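Local coordinates for protein L-fuculose phosphate aldolase (Streptococcus pneumoniae, PDB 4C24) that belongs to the class II aldolase and adducin family and binds a zinc ion, at residues N32-T46 with R74-Q86. Residues are numbered along the deposited sequence; the frame is centred on the assembly and turned at random. Where two conformers were deposited one is given.
With SO4 (sulfate ion), chain E.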
# COMPACT_ATOMS: atom_id res chain seq x y z
N ASN A 32 1.18 7.69 -20.51
CA ASN A 32 0.48 7.89 -21.81
C ASN A 32 0.11 6.56 -22.42
O ASN A 32 0.71 5.53 -22.13
CB ASN A 32 1.25 8.79 -22.80
CG ASN A 32 2.75 8.79 -22.55
OD1 ASN A 32 3.44 7.89 -23.00
ND2 ASN A 32 3.24 9.80 -21.82
N LEU A 33 -0.91 6.57 -23.26
CA LEU A 33 -1.38 5.36 -23.90
C LEU A 33 -1.61 5.67 -25.36
O LEU A 33 -2.01 6.79 -25.73
CB LEU A 33 -2.72 4.86 -23.32
CG LEU A 33 -2.78 4.59 -21.83
CD1 LEU A 33 -2.96 5.88 -21.01
CD2 LEU A 33 -3.85 3.58 -21.49
N SER A 34 -1.44 4.65 -26.18
CA SER A 34 -1.73 4.76 -27.59
C SER A 34 -2.20 3.45 -28.17
O SER A 34 -1.99 2.36 -27.60
CB SER A 34 -0.49 5.24 -28.34
OG SER A 34 0.44 4.19 -28.45
N VAL A 35 -2.89 3.58 -29.31
CA VAL A 35 -3.22 2.43 -30.14
C VAL A 35 -2.88 2.78 -31.57
O VAL A 35 -2.95 3.94 -31.99
CB VAL A 35 -4.72 2.02 -30.08
CG1 VAL A 35 -5.03 1.23 -28.82
CG2 VAL A 35 -5.63 3.24 -30.25
N PHE A 36 -2.51 1.75 -32.33
CA PHE A 36 -2.22 1.90 -33.75
C PHE A 36 -3.19 1.06 -34.56
O PHE A 36 -3.35 -0.14 -34.32
CB PHE A 36 -0.77 1.46 -34.03
CG PHE A 36 -0.27 1.89 -35.39
CD1 PHE A 36 -0.01 3.23 -35.65
CD2 PHE A 36 -0.08 0.95 -36.40
CE1 PHE A 36 0.44 3.64 -36.90
CE2 PHE A 36 0.39 1.36 -37.65
CZ PHE A 36 0.63 2.70 -37.89
N ASP A 37 -3.85 1.71 -35.52
CA ASP A 37 -4.76 1.03 -36.43
C ASP A 37 -3.92 0.68 -37.66
O ASP A 37 -3.48 1.59 -38.38
CB ASP A 37 -5.90 2.00 -36.76
CG ASP A 37 -6.95 1.40 -37.68
OD1 ASP A 37 -6.63 0.59 -38.57
OD2 ASP A 37 -8.13 1.79 -37.50
N ARG A 38 -3.67 -0.61 -37.88
CA ARG A 38 -2.80 -1.06 -39.00
C ARG A 38 -3.39 -0.87 -40.39
O ARG A 38 -2.66 -0.67 -41.36
CB ARG A 38 -2.40 -2.52 -38.84
CG ARG A 38 -1.51 -2.79 -37.64
CD ARG A 38 -0.07 -2.45 -37.95
NE ARG A 38 0.69 -2.52 -36.72
CZ ARG A 38 1.95 -2.12 -36.59
NH1 ARG A 38 2.61 -1.63 -37.62
NH2 ARG A 38 2.53 -2.23 -35.40
N GLU A 39 -4.72 -0.94 -40.49
CA GLU A 39 -5.38 -0.81 -41.79
C GLU A 39 -5.30 0.66 -42.20
O GLU A 39 -4.95 0.98 -43.35
CB GLU A 39 -6.84 -1.27 -41.70
N LYS A 40 -5.57 1.54 -41.25
CA LYS A 40 -5.55 2.99 -41.49
C LYS A 40 -4.16 3.61 -41.37
O LYS A 40 -3.93 4.69 -41.90
CB LYS A 40 -6.51 3.70 -40.55
CG LYS A 40 -7.96 3.25 -40.67
CD LYS A 40 -8.89 4.10 -39.83
CE LYS A 40 -10.29 3.52 -39.80
NZ LYS A 40 -10.37 2.43 -38.78
N GLN A 41 -3.25 2.91 -40.69
CA GLN A 41 -1.92 3.43 -40.39
C GLN A 41 -1.98 4.75 -39.61
O GLN A 41 -1.29 5.72 -39.93
CB GLN A 41 -1.08 3.56 -41.67
CG GLN A 41 -0.85 2.23 -42.36
CD GLN A 41 0.24 1.42 -41.69
OE1 GLN A 41 1.38 1.87 -41.58
NE2 GLN A 41 -0.10 0.21 -41.25
N LEU A 42 -2.81 4.76 -38.57
CA LEU A 42 -2.99 5.93 -37.73
C LEU A 42 -2.74 5.53 -36.30
O LEU A 42 -3.20 4.46 -35.86
CB LEU A 42 -4.43 6.45 -37.82
CG LEU A 42 -4.80 7.06 -39.18
CD1 LEU A 42 -6.28 7.43 -39.15
CD2 LEU A 42 -3.93 8.26 -39.47
N MET A 43 -2.03 6.40 -35.56
CA MET A 43 -1.92 6.25 -34.12
C MET A 43 -2.88 7.19 -33.40
O MET A 43 -2.91 8.38 -33.69
CB MET A 43 -0.46 6.50 -33.68
CG MET A 43 -0.28 6.38 -32.18
SD MET A 43 1.43 6.66 -31.64
CE MET A 43 1.59 8.42 -31.82
N ALA A 44 -3.63 6.67 -32.42
CA ALA A 44 -4.38 7.51 -31.52
C ALA A 44 -3.65 7.51 -30.18
O ALA A 44 -3.30 6.45 -29.67
CB ALA A 44 -5.80 6.98 -31.36
N ILE A 45 -3.45 8.68 -29.62
CA ILE A 45 -2.65 8.80 -28.40
C ILE A 45 -3.27 9.79 -27.42
O ILE A 45 -3.97 10.71 -27.82
CB ILE A 45 -1.19 9.16 -28.77
CG1 ILE A 45 -0.30 9.02 -27.54
CG2 ILE A 45 -1.10 10.55 -29.39
CD1 ILE A 45 1.19 8.93 -27.85
N THR A 46 -3.05 9.58 -26.14
CA THR A 46 -3.50 10.54 -25.13
C THR A 46 -2.81 11.89 -25.25
O THR A 46 -1.70 11.97 -25.78
CB THR A 46 -3.34 9.94 -23.72
OG1 THR A 46 -1.98 9.48 -23.57
CG2 THR A 46 -4.28 8.76 -23.56
N ARG A 74 -5.60 19.28 -29.19
CA ARG A 74 -4.67 19.19 -28.05
C ARG A 74 -3.32 18.80 -28.56
O ARG A 74 -3.21 18.15 -29.58
CB ARG A 74 -5.12 18.14 -27.04
CG ARG A 74 -6.43 18.44 -26.35
CD ARG A 74 -6.34 19.69 -25.48
NE ARG A 74 -7.52 19.79 -24.64
CZ ARG A 74 -7.71 20.69 -23.68
NH1 ARG A 74 -6.77 21.60 -23.41
NH2 ARG A 74 -8.83 20.68 -22.99
N LEU A 75 -2.29 19.23 -27.84
CA LEU A 75 -0.95 18.71 -28.05
C LEU A 75 -0.92 17.26 -27.64
O LEU A 75 -1.46 16.89 -26.58
CB LEU A 75 0.08 19.52 -27.26
CG LEU A 75 0.41 20.94 -27.75
CD1 LEU A 75 1.71 21.42 -27.11
CD2 LEU A 75 0.51 21.04 -29.26
N PRO A 76 -0.31 16.40 -28.48
CA PRO A 76 -0.19 15.00 -28.12
C PRO A 76 0.78 14.83 -26.96
O PRO A 76 1.60 15.73 -26.68
CB PRO A 76 0.40 14.36 -29.38
CG PRO A 76 1.12 15.47 -30.06
CD PRO A 76 0.27 16.69 -29.80
N SER A 77 0.65 13.71 -26.28
CA SER A 77 1.63 13.30 -25.25
C SER A 77 3.04 13.69 -25.68
O SER A 77 3.40 13.49 -26.84
CB SER A 77 1.60 11.80 -25.09
OG SER A 77 2.69 11.37 -24.28
N SER A 78 3.85 14.18 -24.74
CA SER A 78 5.25 14.50 -25.06
C SER A 78 5.99 13.25 -25.53
O SER A 78 7.02 13.38 -26.21
CB SER A 78 6.00 15.08 -23.86
OG SER A 78 5.96 14.21 -22.76
N GLU A 79 5.48 12.07 -25.22
CA GLU A 79 6.16 10.81 -25.60
C GLU A 79 5.65 10.19 -26.90
O GLU A 79 5.86 9.00 -27.18
CB GLU A 79 6.09 9.79 -24.46
CG GLU A 79 6.70 10.29 -23.16
CD GLU A 79 8.23 10.45 -23.19
OE1 GLU A 79 8.88 10.36 -24.26
OE2 GLU A 79 8.73 10.73 -22.10
N TRP A 80 4.92 10.98 -27.70
CA TRP A 80 4.30 10.45 -28.89
C TRP A 80 5.25 9.74 -29.82
O TRP A 80 4.88 8.74 -30.41
CB TRP A 80 3.51 11.54 -29.63
CG TRP A 80 4.40 12.61 -30.22
CD1 TRP A 80 4.77 13.79 -29.64
CD2 TRP A 80 5.05 12.57 -31.50
NE1 TRP A 80 5.64 14.48 -30.46
CE2 TRP A 80 5.83 13.76 -31.61
CE3 TRP A 80 5.09 11.64 -32.54
CZ2 TRP A 80 6.62 14.05 -32.74
CZ3 TRP A 80 5.86 11.92 -33.67
CH2 TRP A 80 6.61 13.12 -33.76
N TYR A 81 6.51 10.22 -29.90
CA TYR A 81 7.44 9.59 -30.81
C TYR A 81 8.01 8.29 -30.25
O TYR A 81 8.24 7.33 -31.00
CB TYR A 81 8.51 10.57 -31.25
CG TYR A 81 9.47 10.01 -32.26
CD1 TYR A 81 9.04 9.48 -33.48
CD2 TYR A 81 10.83 10.03 -31.99
CE1 TYR A 81 9.93 8.98 -34.42
CE2 TYR A 81 11.73 9.51 -32.90
CZ TYR A 81 11.30 8.99 -34.10
OH TYR A 81 12.18 8.48 -35.01
N MET A 82 8.09 8.20 -28.92
CA MET A 82 8.45 6.92 -28.31
C MET A 82 7.42 5.84 -28.64
O MET A 82 7.75 4.70 -28.90
CB MET A 82 8.65 7.07 -26.81
CG MET A 82 8.87 5.76 -26.11
SD MET A 82 9.51 5.95 -24.43
CE MET A 82 8.09 6.78 -23.69
N HIS A 83 6.13 6.21 -28.69
CA HIS A 83 5.14 5.24 -29.12
C HIS A 83 5.20 4.98 -30.61
O HIS A 83 5.25 3.82 -31.05
CB HIS A 83 3.70 5.79 -28.83
CG HIS A 83 3.36 5.87 -27.37
ND1 HIS A 83 2.34 5.13 -26.80
CD2 HIS A 83 3.93 6.57 -26.36
CE1 HIS A 83 2.27 5.42 -25.51
NE2 HIS A 83 3.25 6.26 -25.21
N LEU A 84 5.21 6.06 -31.40
CA LEU A 84 5.16 5.94 -32.84
C LEU A 84 6.30 5.10 -33.43
O LEU A 84 6.07 4.28 -34.32
CB LEU A 84 5.12 7.32 -33.47
CG LEU A 84 4.81 7.37 -34.97
CD1 LEU A 84 3.44 6.76 -35.30
CD2 LEU A 84 4.96 8.79 -35.50
N ILE A 85 7.52 5.27 -32.91
CA ILE A 85 8.65 4.53 -33.47
C ILE A 85 8.51 3.01 -33.25
O ILE A 85 8.98 2.20 -34.05
CB ILE A 85 9.99 5.06 -32.92
CG1 ILE A 85 11.13 4.64 -33.85
CG2 ILE A 85 10.22 4.67 -31.46
CD1 ILE A 85 12.47 5.19 -33.39
N GLN A 86 7.82 2.62 -32.17
CA GLN A 86 7.51 1.23 -31.99
C GLN A 86 6.62 0.74 -33.11
O GLN A 86 6.86 -0.29 -33.70
CB GLN A 86 6.88 0.95 -30.63
CG GLN A 86 7.71 1.42 -29.44
CD GLN A 86 8.85 0.45 -29.09
OE1 GLN A 86 8.88 -0.69 -29.55
NE2 GLN A 86 9.73 0.89 -28.19
S SO4 E . 2.48 13.48 -21.19
O1 SO4 E . 2.89 14.54 -22.13
O2 SO4 E . 3.70 12.99 -20.54
O3 SO4 E . 1.56 14.15 -20.25
O4 SO4 E . 1.83 12.35 -21.90
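The imidazole of His-83, on helix 80-86, is gripped through both nitrogens by strand 32-37, and the contact shows how polar edges and an apolar face can together fix a buried ring. NE2 donates to Asn-32 OD1 at 2.8 Å, the amide and ring planes standing 62° apart. ND1 lies 2.7 Å from Ser-34 OG in a second hydrogen bond, and that hydroxyl also bonds Tyr-87. From strand 42-45, Ile-45 sets CD1 over one face of the imidazole, a CH-pi contact 3.9 Å from the centroid; with CG1 anti to the backbone N (chi1 -169°), the methyl also reaches Trp-80. Two residues earlier on the same strand, Met-43 runs out extended and then bends at its thioether, laying SD against His-83 CB and CE against Leu-84 CB. The helix thus packs on a hairpin of the domain's mixed sheet, with the Glu-79 side chain about 4 Å from a zinc ion. At the other end, Ser-77 N donates to Thr-46 O (3.0 Å), while Ser-77 OG accepts from Glu-79 N in an ST turn. Asn-32 ND2 and Ser-77 OG converge on O4 of a sulfate, probably from the crystallisation liquor. Bonds at both nitrogens limit the ring's rotation, and with OD1 held by NE2, ND2 is directed to the anion.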